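Local coordinates for ParB domain protein nuclease (Sulfolobus solfataricus, PDB 5K5D) that probably takes part in DNA segregation as an archaeal ParB-type protein resembling that of the pNOB8 partition system, and may also have nuclease activity, at residues 159-162 / 166-169; 119-124 / 197-202; 50-55 / 59-64; 23-28 / 95-100. The protein carries 4 engineered substitutions. All coordinates share one frame; numbering follows the deposited sequence.

Contact 1 of 4, residues 159-162 / 166-169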
loop_
_atom_site.group_PDB
_atom_site.type_symbol
_atom_site.label_atom_id
_atom_site.label_comp_id
_atom_site.label_asym_id
_atom_site.label_seq_id
_atom_site.Cartn_x
_atom_site.Cartn_y
_atom_site.Cartn_z
ATOM N N PHE B 159 -9.821 12.044 12.120
ATOM C CA PHE B 159 -9.003 10.934 12.577
ATOM C C PHE B 159 -9.595 9.608 12.125
ATOM O O PHE B 159 -10.780 9.517 11.818
ATOM C CB PHE B 159 -8.885 10.957 14.106
ATOM C CG PHE B 159 -8.135 12.144 14.642
ATOM C CD1 PHE B 159 -8.762 13.369 14.794
ATOM C CD2 PHE B 159 -6.802 12.031 14.998
ATOM C CE1 PHE B 159 -8.073 14.465 15.289
ATOM C CE2 PHE B 159 -6.107 13.123 15.493
ATOM C CZ PHE B 159 -6.745 14.342 15.639
ATOM N N VAL B 160 -8.757 8.582 12.081
ATOM C CA VAL B 160 -9.221 7.230 11.817
ATOM C C VAL B 160 -8.630 6.295 12.865
ATOM O O VAL B 160 -7.574 6.575 13.439
ATOM C CB VAL B 160 -8.839 6.759 10.400
ATOM C CG1 VAL B 160 -7.332 6.599 10.279
ATOM C CG2 VAL B 160 -9.557 5.452 10.056
ATOM N N THR B 161 -9.328 5.198 13.132
ATOM C CA THR B 161 -8.890 4.248 14.145
ATOM C C THR B 161 -8.606 2.887 13.533
ATOM O O THR B 161 -9.518 2.187 13.097
ATOM C CB THR B 161 -9.937 4.091 15.264
ATOM O OG1 THR B 161 -10.152 5.359 15.894
ATOM C CG2 THR B 161 -9.462 3.081 16.308
ATOM N N LEU B 162 -7.331 2.517 13.506
ATOM C CA LEU B 162 -6.916 1.253 12.913
ATOM C C LEU B 162 -7.343 0.087 13.796
ATOM O O LEU B 162 -7.853 0.286 14.898
ATOM C CB LEU B 162 -5.403 1.238 12.695
ATOM C CG LEU B 162 -4.826 2.502 12.050
ATOM C CD1 LEU B 162 -3.309 2.416 11.947
ATOM C CD2 LEU B 162 -5.452 2.757 10.681
ATOM N N THR B 166 -4.677 2.285 17.401
ATOM C CA THR B 166 -3.876 3.407 16.930
ATOM C C THR B 166 -4.766 4.388 16.183
ATOM O O THR B 166 -5.374 4.034 15.172
ATOM C CB THR B 166 -2.738 2.942 15.994
ATOM O OG1 THR B 166 -1.786 2.169 16.736
ATOM C CG2 THR B 166 -2.033 4.135 15.376
ATOM N N THR B 167 -4.859 5.612 16.690
ATOM C CA THR B 167 -5.615 6.654 16.003
ATOM C C THR B 167 -4.658 7.667 15.399
ATOM O O THR B 167 -3.546 7.849 15.891
ATOM C CB THR B 167 -6.605 7.377 16.940
ATOM O OG1 THR B 167 -5.899 7.913 18.064
ATOM C CG2 THR B 167 -7.675 6.411 17.429
ATOM N N ILE B 168 -5.094 8.328 14.334
ATOM C CA ILE B 168 -4.236 9.275 13.640
ATOM C C ILE B 168 -5.049 10.225 12.769
ATOM O O ILE B 168 -6.142 9.890 12.325
ATOM C CB ILE B 168 -3.185 8.534 12.786
ATOM C CG1 ILE B 168 -2.207 9.524 12.148
ATOM C CG2 ILE B 168 -3.864 7.653 11.738
ATOM C CD1 ILE B 168 -1.053 8.862 11.425
ATOM N N SER B 169 -4.516 11.418 12.537
ATOM C CA SER B 169 -5.202 12.415 11.730
ATOM C C SER B 169 -4.733 12.351 10.282
ATOM O O SER B 169 -3.694 11.763 9.981
ATOM C CB SER B 169 -4.960 13.819 12.287
ATOM O OG SER B 169 -3.628 14.238 12.051
#
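Phe159 opens the first strand of this hairpin by laying its ring against Ser169, the residue opposite it in a non-hydrogen-bonded antiparallel pair. With CG anti to the carbonyl carbon (chi1 -66°), the ring leans across the neighbouring strand; Ser169 CB sits over one face, nearer the rim than the middle, 3.8 Å from the ring centroid, which makes a CH-pi contact. Val160 comes next and forms the hydrogen-bonded pair with Ile168: Val160 N donates to Ile168 O at 2.9 Å, and Ile168 N returns a longer bond of 3.2 Å to Val160 O. Their side chains lie alongside each other on the reverse face of the ribbon from Phe159, methyl to methyl, Val160 CG1 being 3.9 Å from Ile168 CG2. Thr161 turns back to the face of Phe159 and runs beside Thr167; Thr161 OG1 lies 3.1 Å from Thr167 CG2, a close meeting of hydroxyl oxygen and methyl, not a hydrogen bond. Leu162, just past the strand, closes the ladder with a fairly straight bond from its N to Thr166 O, 3.0 Å long, while its CD1 reaches Thr166 CG2 at 4.0 Å. Three backbone bonds and these side-chain pairs thus make a beta hairpin of strands 159-161 and 167-169. Ser169 ends it as the N-cap of helix 170-180, its hydroxyl also bonded to Asn156. Ile168 packs on Tyr173 and Ile176 of that helix, Val160 on Arg199 and Ile200 of helix 189-201, and Leu162 and Thr166 on Lys125 of helix 109-128.

Contact 2 of 4, residues 119-124 / 197-202; sequences IADRIA and ILRINT
A two-bonded salt bridge between Asp121 and Arg199 joins helix 109-128 to the last turn of helix 189-201, and it carries the whole of this contact. The helices are well separated here: the nearest CA atoms, those of Asp121 and Arg199, are 9.8 Å apart, so the long arginine chain covers most of the distance. Arg199 starts with CG anti to the backbone N and then bends at its second torsion (chi2 -87°), which presents the NE side of the guanidinium to the acid. Asp121 approaches from the opposite direction. Each oxygen takes one nitrogen: Arg199 NH2 to Asp121 OD2 is 2.7 Å and almost perfectly straight, and Arg199 NE to Asp121 OD1 is 3.1 Å. Both oxygens lie close to the guanidinium plane and are met on their syn sides, but the two flat groups are turned 30° from each other, and NH2 comes to OD2 from 26° out of the carboxylate plane. Tyr173 OH also bonds Asp121 OD1, a second hold that would limit rotation of the carboxylate. A leucine in place of Arg199 would probably leave the carboxylate of Asp121 without its countercharge and remove the polar link between the two helices. The arrangement is a side-on bidentate salt bridge between helices 109-128 and 189-201, with Tyr173 of helix 170-180 set against the pair as a further partner of OD1.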
loop_
_atom_site.group_PDB
_atom_site.type_symbol
_atom_site.label_atom_id
_atom_site.label_comp_id
_atom_site.label_asym_id
_atom_site.label_seq_id
_atom_site.Cartn_x
_atom_site.Cartn_y
_atom_site.Cartn_z
ATOM N N ILE B 119 1.854 -0.155 4.059
ATOM C CA ILE B 119 3.077 0.296 4.704
ATOM C C ILE B 119 2.796 1.431 5.692
ATOM O O ILE B 119 3.138 1.327 6.868
ATOM C CB ILE B 119 4.132 0.737 3.665
ATOM C CG1 ILE B 119 4.550 -0.454 2.795
ATOM C CG2 ILE B 119 5.345 1.333 4.352
ATOM C CD1 ILE B 119 5.223 -1.584 3.567
ATOM N N ALA B 120 2.155 2.498 5.223
ATOM C CA ALA B 120 1.924 3.676 6.061
ATOM C C ALA B 120 1.134 3.348 7.332
ATOM O O ALA B 120 1.402 3.900 8.399
ATOM C CB ALA B 120 1.239 4.779 5.264
ATOM N N ASP B 121 0.164 2.448 7.200
ATOM C CA ASP B 121 -0.612 1.947 8.330
ATOM C C ASP B 121 0.270 1.245 9.358
ATOM O O ASP B 121 0.048 1.381 10.561
ATOM C CB ASP B 121 -1.694 0.972 7.848
ATOM C CG ASP B 121 -2.899 1.676 7.243
ATOM O OD1 ASP B 121 -2.802 2.879 6.911
ATOM O OD2 ASP B 121 -3.946 1.018 7.093
ATOM N N ARG B 122 1.256 0.483 8.886
ATOM C CA ARG B 122 2.171 -0.222 9.782
ATOM C C ARG B 122 3.030 0.782 10.533
ATOM O O ARG B 122 3.178 0.703 11.754
ATOM C CB ARG B 122 3.086 -1.179 9.018
ATOM C CG ARG B 122 2.389 -2.210 8.145
ATOM C CD ARG B 122 1.384 -3.034 8.920
ATOM N NE ARG B 122 1.193 -4.351 8.314
ATOM C CZ ARG B 122 0.408 -4.597 7.268
ATOM N NH1 ARG B 122 -0.270 -3.611 6.691
ATOM N NH2 ARG B 122 0.304 -5.832 6.798
ATOM N N ILE B 123 3.599 1.723 9.786
ATOM C CA ILE B 123 4.471 2.735 10.366
ATOM C C ILE B 123 3.727 3.577 11.400
ATOM O O ILE B 123 4.311 4.032 12.385
ATOM C CB ILE B 123 5.063 3.658 9.279
ATOM C CG1 ILE B 123 5.988 2.869 8.350
ATOM C CG2 ILE B 123 5.803 4.825 9.911
ATOM C CD1 ILE B 123 7.199 2.305 9.035
ATOM N N ALA B 124 2.433 3.778 11.176
ATOM C CA ALA B 124 1.618 4.570 12.090
ATOM C C ALA B 124 1.510 3.889 13.448
ATOM O O ALA B 124 1.656 4.532 14.485
ATOM C CB ALA B 124 0.236 4.811 11.502
ATOM N N ILE B 197 -6.450 12.088 2.781
ATOM C CA ILE B 197 -7.792 12.544 3.133
ATOM C C ILE B 197 -8.821 11.424 3.002
ATOM O O ILE B 197 -9.689 11.261 3.857
ATOM C CB ILE B 197 -8.225 13.740 2.272
ATOM C CG1 ILE B 197 -7.324 14.941 2.564
ATOM C CG2 ILE B 197 -9.683 14.088 2.537
ATOM C CD1 ILE B 197 -7.696 16.186 1.802
ATOM N N LEU B 198 -8.726 10.649 1.928
ATOM C CA LEU B 198 -9.641 9.538 1.734
ATOM C C LEU B 198 -9.396 8.469 2.790
ATOM O O LEU B 198 -10.336 7.899 3.335
ATOM C CB LEU B 198 -9.486 8.933 0.334
ATOM C CG LEU B 198 -9.756 9.835 -0.871
ATOM C CD1 LEU B 198 -9.657 9.037 -2.159
ATOM C CD2 LEU B 198 -11.112 10.510 -0.760
ATOM N N ARG B 199 -8.127 8.206 3.080
ATOM C CA ARG B 199 -7.772 7.133 3.998
ATOM C C ARG B 199 -8.353 7.375 5.385
ATOM O O ARG B 199 -8.751 6.432 6.075
ATOM C CB ARG B 199 -6.254 6.977 4.076
ATOM C CG ARG B 199 -5.802 5.592 4.496
ATOM C CD ARG B 199 -5.729 5.470 5.998
ATOM N NE ARG B 199 -5.598 4.080 6.417
ATOM C CZ ARG B 199 -6.602 3.346 6.881
ATOM N NH1 ARG B 199 -7.814 3.876 6.992
ATOM N NH2 ARG B 199 -6.393 2.085 7.240
ATOM N N ILE B 200 -8.412 8.642 5.780
ATOM C CA ILE B 200 -8.866 9.012 7.118
ATOM C C ILE B 200 -10.359 9.330 7.172
ATOM O O ILE B 200 -11.066 8.888 8.082
ATOM C CB ILE B 200 -8.056 10.202 7.673
ATOM C CG1 ILE B 200 -6.810 9.690 8.401
ATOM C CG2 ILE B 200 -8.910 11.052 8.604
ATOM C CD1 ILE B 200 -5.899 8.835 7.534
ATOM N N ASN B 201 -10.837 10.087 6.192
ATOM C CA ASN B 201 -12.235 10.503 6.183
ATOM C C ASN B 201 -13.176 9.440 5.628
ATOM O O ASN B 201 -14.294 9.275 6.119
ATOM C CB ASN B 201 -12.405 11.817 5.417
ATOM C CG ASN B 201 -11.783 12.997 6.139
ATOM O OD1 ASN B 201 -12.433 13.655 6.946
ATOM N ND2 ASN B 201 -10.514 13.267 5.855
ATOM N N THR B 202 -12.714 8.704 4.623
ATOM C CA THR B 202 -13.582 7.779 3.903
ATOM C C THR B 202 -12.871 6.480 3.491
ATOM O O THR B 202 -12.667 6.218 2.305
ATOM C CB THR B 202 -14.191 8.475 2.668
ATOM O OG1 THR B 202 -15.122 7.600 2.024
ATOM C CG2 THR B 202 -13.096 8.884 1.687
#

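Contact 3 of 4, residues 50-55 / 59-64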
loop_
_atom_site.group_PDB
_atom_site.type_symbol
_atom_site.label_atom_id
_atom_site.label_comp_id
_atom_site.label_asym_id
_atom_site.label_seq_id
_atom_site.Cartn_x
_atom_site.Cartn_y
_atom_site.Cartn_z
ATOM N N PRO B 50 20.428 -9.331 -5.656
ATOM C CA PRO B 50 20.322 -10.160 -4.452
ATOM C C PRO B 50 18.999 -9.924 -3.740
ATOM O O PRO B 50 18.354 -8.896 -3.956
ATOM C CB PRO B 50 21.477 -9.662 -3.589
ATOM C CG PRO B 50 21.629 -8.231 -3.976
ATOM C CD PRO B 50 21.303 -8.162 -5.446
ATOM N N LEU B 51 18.601 -10.876 -2.905
ATOM C CA LEU B 51 17.383 -10.745 -2.126
ATOM C C LEU B 51 17.671 -9.989 -0.833
ATOM O O LEU B 51 18.831 -9.769 -0.475
ATOM C CB LEU B 51 16.790 -12.121 -1.825
ATOM C CG LEU B 51 16.512 -12.989 -3.053
ATOM C CD1 LEU B 51 15.730 -14.224 -2.648
ATOM C CD2 LEU B 51 15.760 -12.199 -4.110
ATOM N N ILE B 52 16.613 -9.591 -0.136
ATOM C CA ILE B 52 16.748 -8.760 1.052
ATOM C C ILE B 52 16.376 -9.533 2.310
ATOM O O ILE B 52 15.237 -9.967 2.470
ATOM C CB ILE B 52 15.842 -7.525 0.962
ATOM C CG1 ILE B 52 16.124 -6.744 -0.325
ATOM C CG2 ILE B 52 15.999 -6.669 2.199
ATOM C CD1 ILE B 52 17.561 -6.328 -0.490
ATOM N N ALA B 53 17.338 -9.698 3.208
ATOM C CA ALA B 53 17.098 -10.441 4.436
ATOM C C ALA B 53 17.625 -9.677 5.640
ATOM O O ALA B 53 18.478 -8.795 5.507
ATOM C CB ALA B 53 17.741 -11.811 4.360
ATOM N N ASP B 54 17.114 -10.016 6.818
ATOM C CA ASP B 54 17.600 -9.383 8.033
ATOM C C ASP B 54 18.743 -10.184 8.654
ATOM O O ASP B 54 19.271 -11.122 8.050
ATOM C CB ASP B 54 16.464 -9.168 9.042
ATOM C CG ASP B 54 16.062 -10.445 9.761
ATOM O OD1 ASP B 54 16.710 -11.500 9.559
ATOM O OD2 ASP B 54 15.096 -10.385 10.552
ATOM N N ARG B 55 19.111 -9.799 9.868
ATOM C CA ARG B 55 20.220 -10.402 10.588
ATOM C C ARG B 55 20.066 -11.913 10.751
ATOM O O ARG B 55 21.027 -12.661 10.598
ATOM C CB ARG B 55 20.328 -9.737 11.958
ATOM C CG ARG B 55 21.633 -9.964 12.665
ATOM C CD ARG B 55 21.920 -8.790 13.583
ATOM N NE ARG B 55 20.890 -8.609 14.601
ATOM C CZ ARG B 55 20.557 -7.433 15.119
ATOM N NH1 ARG B 55 21.160 -6.329 14.702
ATOM N NH2 ARG B 55 19.617 -7.355 16.049
ATOM N N LEU B 59 13.577 -13.507 5.396
ATOM C CA LEU B 59 13.355 -12.887 4.099
ATOM C C LEU B 59 12.451 -11.667 4.252
ATOM O O LEU B 59 11.366 -11.748 4.831
ATOM C CB LEU B 59 12.702 -13.893 3.151
ATOM C CG LEU B 59 13.182 -13.962 1.700
ATOM C CD1 LEU B 59 11.995 -14.089 0.758
ATOM C CD2 LEU B 59 14.029 -12.757 1.338
ATOM N N ILE B 60 12.900 -10.532 3.733
ATOM C CA ILE B 60 12.115 -9.309 3.813
ATOM C C ILE B 60 11.479 -9.026 2.468
ATOM O O ILE B 60 10.279 -8.772 2.372
ATOM C CB ILE B 60 12.988 -8.111 4.233
ATOM C CG1 ILE B 60 13.445 -8.279 5.681
ATOM C CG2 ILE B 60 12.229 -6.802 4.060
ATOM C CD1 ILE B 60 14.337 -7.158 6.161
ATOM N N ASP B 61 12.304 -9.086 1.433
ATOM C CA ASP B 61 11.866 -8.838 0.072
ATOM C C ASP B 61 12.438 -9.882 -0.883
ATOM O O ASP B 61 13.636 -10.159 -0.864
ATOM C CB ASP B 61 12.325 -7.457 -0.379
ATOM C CG ASP B 61 11.747 -7.069 -1.710
ATOM O OD1 ASP B 61 10.508 -7.130 -1.849
ATOM O OD2 ASP B 61 12.526 -6.713 -2.620
ATOM N N GLY B 62 11.578 -10.457 -1.717
ATOM C CA GLY B 62 12.028 -11.366 -2.755
ATOM C C GLY B 62 11.398 -12.739 -2.672
ATOM O O GLY B 62 12.035 -13.739 -2.999
ATOM N N TYR B 63 10.139 -12.790 -2.250
ATOM C CA TYR B 63 9.469 -14.067 -2.023
ATOM C C TYR B 63 9.165 -14.835 -3.306
ATOM O O TYR B 63 9.340 -16.049 -3.368
ATOM C CB TYR B 63 8.210 -13.874 -1.174
ATOM C CG TYR B 63 8.535 -13.710 0.292
ATOM C CD1 TYR B 63 8.854 -12.464 0.822
ATOM C CD2 TYR B 63 8.554 -14.807 1.138
ATOM C CE1 TYR B 63 9.171 -12.318 2.159
ATOM C CE2 TYR B 63 8.865 -14.671 2.473
ATOM C CZ TYR B 63 9.174 -13.426 2.981
ATOM O OH TYR B 63 9.482 -13.297 4.315
ATOM N N THR B 64 8.712 -14.133 -4.331
ATOM C CA THR B 64 8.481 -14.784 -5.609
ATOM C C THR B 64 9.810 -15.282 -6.182
ATOM O O THR B 64 9.951 -16.463 -6.501
ATOM C CB THR B 64 7.751 -13.855 -6.596
ATOM O OG1 THR B 64 6.452 -13.540 -6.075
ATOM C CG2 THR B 64 7.593 -14.524 -7.952
#
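Ile52 O is held by two consecutive amides of the facing strand, Ile60 N at 2.7 Å and Asp61 N at 3.2 Å. The first donor lies in the carbonyl plane, whereas the second is tilted 19° from it. Ile52 N completes the set by donating to Asp61 O, 3.1 Å away and nearly straight. One residue of strand 51-53 thus faces two of strand 59-61, and the register slips by one before Ala53 pairs with Leu59.

Ile52 crosses both partners at a slant: its CG2, anti to the backbone N, comes 3.9 Å from Ile60 CB, and Ile52 CB lies 3.8 Å from Asp61 CB. Farther along, Ile60 CD1 reaches Asp54 CB. Before the bulge, Leu51 CD1 packs against Gly62 O. A CB at Gly62 would probably run into Leu51 CD2 and, at this backbone conformation, into Asp61 O.

Asp61 turns its carboxylate to Asn101 and Arg65. Gly62 N, at the N-cap of helix 63-71, Tyr63 N and Thr64 OG1 bind a citrate, probably from the crystallisation liquor, which may mark a pocket. The arrangement is a hairpin with a classic beta bulge, edging the mixed sheet of the ParB-like N-terminal domain.

Contact 4 of 4, residues 23-28 / 95-100. Engineered in segment 23-28: Met28 (natural residue Leu).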
loop_
_atom_site.group_PDB
_atom_site.type_symbol
_atom_site.label_atom_id
_atom_site.label_comp_id
_atom_site.label_asym_id
_atom_site.label_seq_id
_atom_site.Cartn_x
_atom_site.Cartn_y
_atom_site.Cartn_z
ATOM N N ASP B 23 5.377 -14.647 7.128
ATOM C CA ASP B 23 4.132 -14.697 6.373
ATOM C C ASP B 23 3.540 -13.317 6.102
ATOM O O ASP B 23 2.814 -13.129 5.127
ATOM C CB ASP B 23 3.112 -15.603 7.054
ATOM C CG ASP B 23 2.490 -16.587 6.091
ATOM O OD1 ASP B 23 1.414 -16.276 5.531
ATOM O OD2 ASP B 23 3.092 -17.663 5.875
ATOM N N GLU B 24 3.864 -12.349 6.952
ATOM C CA GLU B 24 3.388 -10.992 6.735
ATOM C C GLU B 24 4.125 -10.358 5.566
ATOM O O GLU B 24 3.505 -9.792 4.669
ATOM C CB GLU B 24 3.562 -10.131 7.986
ATOM C CG GLU B 24 2.808 -8.813 7.906
ATOM C CD GLU B 24 3.506 -7.686 8.636
ATOM O OE1 GLU B 24 4.746 -7.591 8.534
ATOM O OE2 GLU B 24 2.816 -6.895 9.314
ATOM N N PHE B 25 5.450 -10.445 5.581
ATOM C CA PHE B 25 6.251 -9.884 4.501
ATOM C C PHE B 25 5.931 -10.607 3.208
ATOM O O PHE B 25 5.963 -10.020 2.126
ATOM C CB PHE B 25 7.741 -10.003 4.813
ATOM C CG PHE B 25 8.148 -9.317 6.082
ATOM C CD1 PHE B 25 9.253 -9.751 6.802
ATOM C CD2 PHE B 25 7.422 -8.237 6.564
ATOM C CE1 PHE B 25 9.625 -9.120 7.976
ATOM C CE2 PHE B 25 7.790 -7.601 7.738
ATOM C CZ PHE B 25 8.891 -8.043 8.445
ATOM N N LYS B 26 5.609 -11.888 3.338
ATOM C CA LYS B 26 5.299 -12.733 2.192
ATOM C C LYS B 26 4.077 -12.230 1.436
ATOM O O LYS B 26 3.953 -12.449 0.233
ATOM C CB LYS B 26 5.068 -14.172 2.645
ATOM C CG LYS B 26 4.672 -15.123 1.530
ATOM C CD LYS B 26 4.503 -16.535 2.070
ATOM C CE LYS B 26 4.311 -17.540 0.949
ATOM N NZ LYS B 26 4.220 -18.931 1.475
ATOM N N THR B 27 3.184 -11.544 2.141
ATOM C CA THR B 27 1.935 -11.098 1.543
ATOM C C THR B 27 1.798 -9.583 1.495
ATOM O O THR B 27 0.736 -9.072 1.152
ATOM C CB THR B 27 0.722 -11.680 2.289
ATOM O OG1 THR B 27 0.676 -11.151 3.622
ATOM C CG2 THR B 27 0.810 -13.204 2.337
HETATM N N MSE B 28 2.868 -8.868 1.829
HETATM C CA MSE B 28 2.860 -7.405 1.788
HETATM C C MSE B 28 2.517 -6.864 0.405
HETATM O O MSE B 28 1.619 -6.030 0.256
HETATM C CB MSE B 28 4.210 -6.836 2.231
HETATM C CG MSE B 28 4.361 -6.676 3.735
HETATM SE SE MSE B 28 2.978 -5.531 4.509
HETATM C CE MSE B 28 3.032 -4.079 3.219
ATOM N N GLU B 95 10.167 -0.441 5.641
ATOM C CA GLU B 95 10.759 0.585 4.788
ATOM C C GLU B 95 11.460 -0.028 3.589
ATOM O O GLU B 95 11.347 0.475 2.470
ATOM C CB GLU B 95 11.704 1.482 5.593
ATOM C CG GLU B 95 10.953 2.424 6.522
ATOM C CD GLU B 95 11.748 2.816 7.752
ATOM O OE1 GLU B 95 12.998 2.807 7.694
ATOM O OE2 GLU B 95 11.113 3.131 8.781
ATOM N N LEU B 96 12.169 -1.127 3.826
ATOM C CA LEU B 96 12.838 -1.850 2.753
ATOM C C LEU B 96 11.846 -2.353 1.713
ATOM O O LEU B 96 12.063 -2.190 0.517
ATOM C CB LEU B 96 13.661 -3.006 3.316
ATOM C CG LEU B 96 14.894 -2.549 4.092
ATOM C CD1 LEU B 96 15.633 -3.736 4.692
ATOM C CD2 LEU B 96 15.806 -1.743 3.175
ATOM N N ILE B 97 10.753 -2.955 2.168
ATOM C CA ILE B 97 9.750 -3.487 1.257
ATOM C C ILE B 97 9.171 -2.386 0.379
ATOM O O ILE B 97 8.858 -2.613 -0.789
ATOM C CB ILE B 97 8.605 -4.193 2.006
ATOM C CG1 ILE B 97 9.100 -5.488 2.659
ATOM C CG2 ILE B 97 7.456 -4.501 1.049
ATOM C CD1 ILE B 97 8.099 -6.103 3.626
ATOM N N TRP B 98 9.026 -1.191 0.944
ATOM C CA TRP B 98 8.501 -0.068 0.177
ATOM C C TRP B 98 9.543 0.464 -0.789
ATOM O O TRP B 98 9.236 0.814 -1.930
ATOM C CB TRP B 98 8.036 1.058 1.094
ATOM C CG TRP B 98 7.614 2.280 0.338
ATOM C CD1 TRP B 98 8.212 3.507 0.356
ATOM C CD2 TRP B 98 6.508 2.390 -0.568
ATOM N NE1 TRP B 98 7.540 4.374 -0.471
ATOM C CE2 TRP B 98 6.493 3.712 -1.048
ATOM C CE3 TRP B 98 5.526 1.495 -1.004
ATOM C CZ2 TRP B 98 5.530 4.165 -1.951
ATOM C CZ3 TRP B 98 4.577 1.947 -1.901
ATOM C CH2 TRP B 98 4.585 3.269 -2.365
ATOM N N THR B 99 10.782 0.535 -0.321
ATOM C CA THR B 99 11.868 1.032 -1.145
ATOM C C THR B 99 12.039 0.181 -2.387
ATOM O O THR B 99 12.246 0.708 -3.476
ATOM C CB THR B 99 13.197 1.075 -0.378
ATOM O OG1 THR B 99 13.167 2.151 0.566
ATOM C CG2 THR B 99 14.347 1.298 -1.346
ATOM N N PHE B 100 11.937 -1.134 -2.227
ATOM C CA PHE B 100 12.187 -2.043 -3.336
ATOM C C PHE B 100 10.945 -2.414 -4.132
ATOM O O PHE B 100 11.014 -3.254 -5.029
ATOM C CB PHE B 100 12.909 -3.302 -2.851
ATOM C CG PHE B 100 14.323 -3.048 -2.430
ATOM C CD1 PHE B 100 14.692 -3.122 -1.097
ATOM C CD2 PHE B 100 15.282 -2.703 -3.370
ATOM C CE1 PHE B 100 16.000 -2.872 -0.710
ATOM C CE2 PHE B 100 16.593 -2.450 -2.992
ATOM C CZ PHE B 100 16.952 -2.533 -1.660
#
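Two side-chain torsions aim Phe25 and Met28 at one methyl group of Ile97: in each, CG stands anti to the carbonyl carbon, with chi1 at -59° in Phe25 and -85° in Met28. Ile97 answers from helix 90-99 with an extended chain, its chi2 of 169° carrying CD1 out between the other two. The contact is purely apolar. Ile97 CD1 lies 3.7 Å from Phe25 CD2, approaching the ring obliquely, and also comes within 4.0 Å of Phe25 CG. On the Met28 side the same CD1 is 3.8 Å from CG, while the other branch, Ile97 CG2, is 4.2 Å from Met28 CB. Ile97 crosses both partners at about a right angle. Its CD1, lying between Phe25 CD2 and Met28 CG, serves two residues of the 23-28 segment. Met28 is an engineered substitution, modelled as selenomethionine; bends at its second and third torsions fold its selenium end over toward helix 109-128. All three residues are buried, and the example illustrates how one branched aliphatic side chain can join the 23-28 segment to helix 90-99. Phe25 also rests on Ala93 and Tyr94 of helix 90-99, and Ile97 on Ile60 of strand 59-61. Glu24, beside them, forms salt bridges to Arg90 and Arg122, while Met28 packs on Leu115 and Ile119 of helix 109-128, placing this contact between the beta hairpin and the long helix.

Overall arrangement
From the N terminus, contact 4 opens first at 23-28 and closes at 95-100, bringing helix 90-99 back to the early turn. Contact 3 opens and closes within that loop as a local hairpin, and the two touch: the carbonyls of Leu59 and Ile60 meet Phe25, and Ile60 O also meets Ile97. Both belong to the ParB-like N-terminal region. The chain then runs into helix 109-128, where contact 2 opens; contact 1, another hairpin, lies wholly inside its loop, which closes at 197-202. These two also touch, through Leu162 and Arg199. Contacts 4 and 2 follow in series and touch each other, so helix 109-128 links the N-terminal region to the later helices.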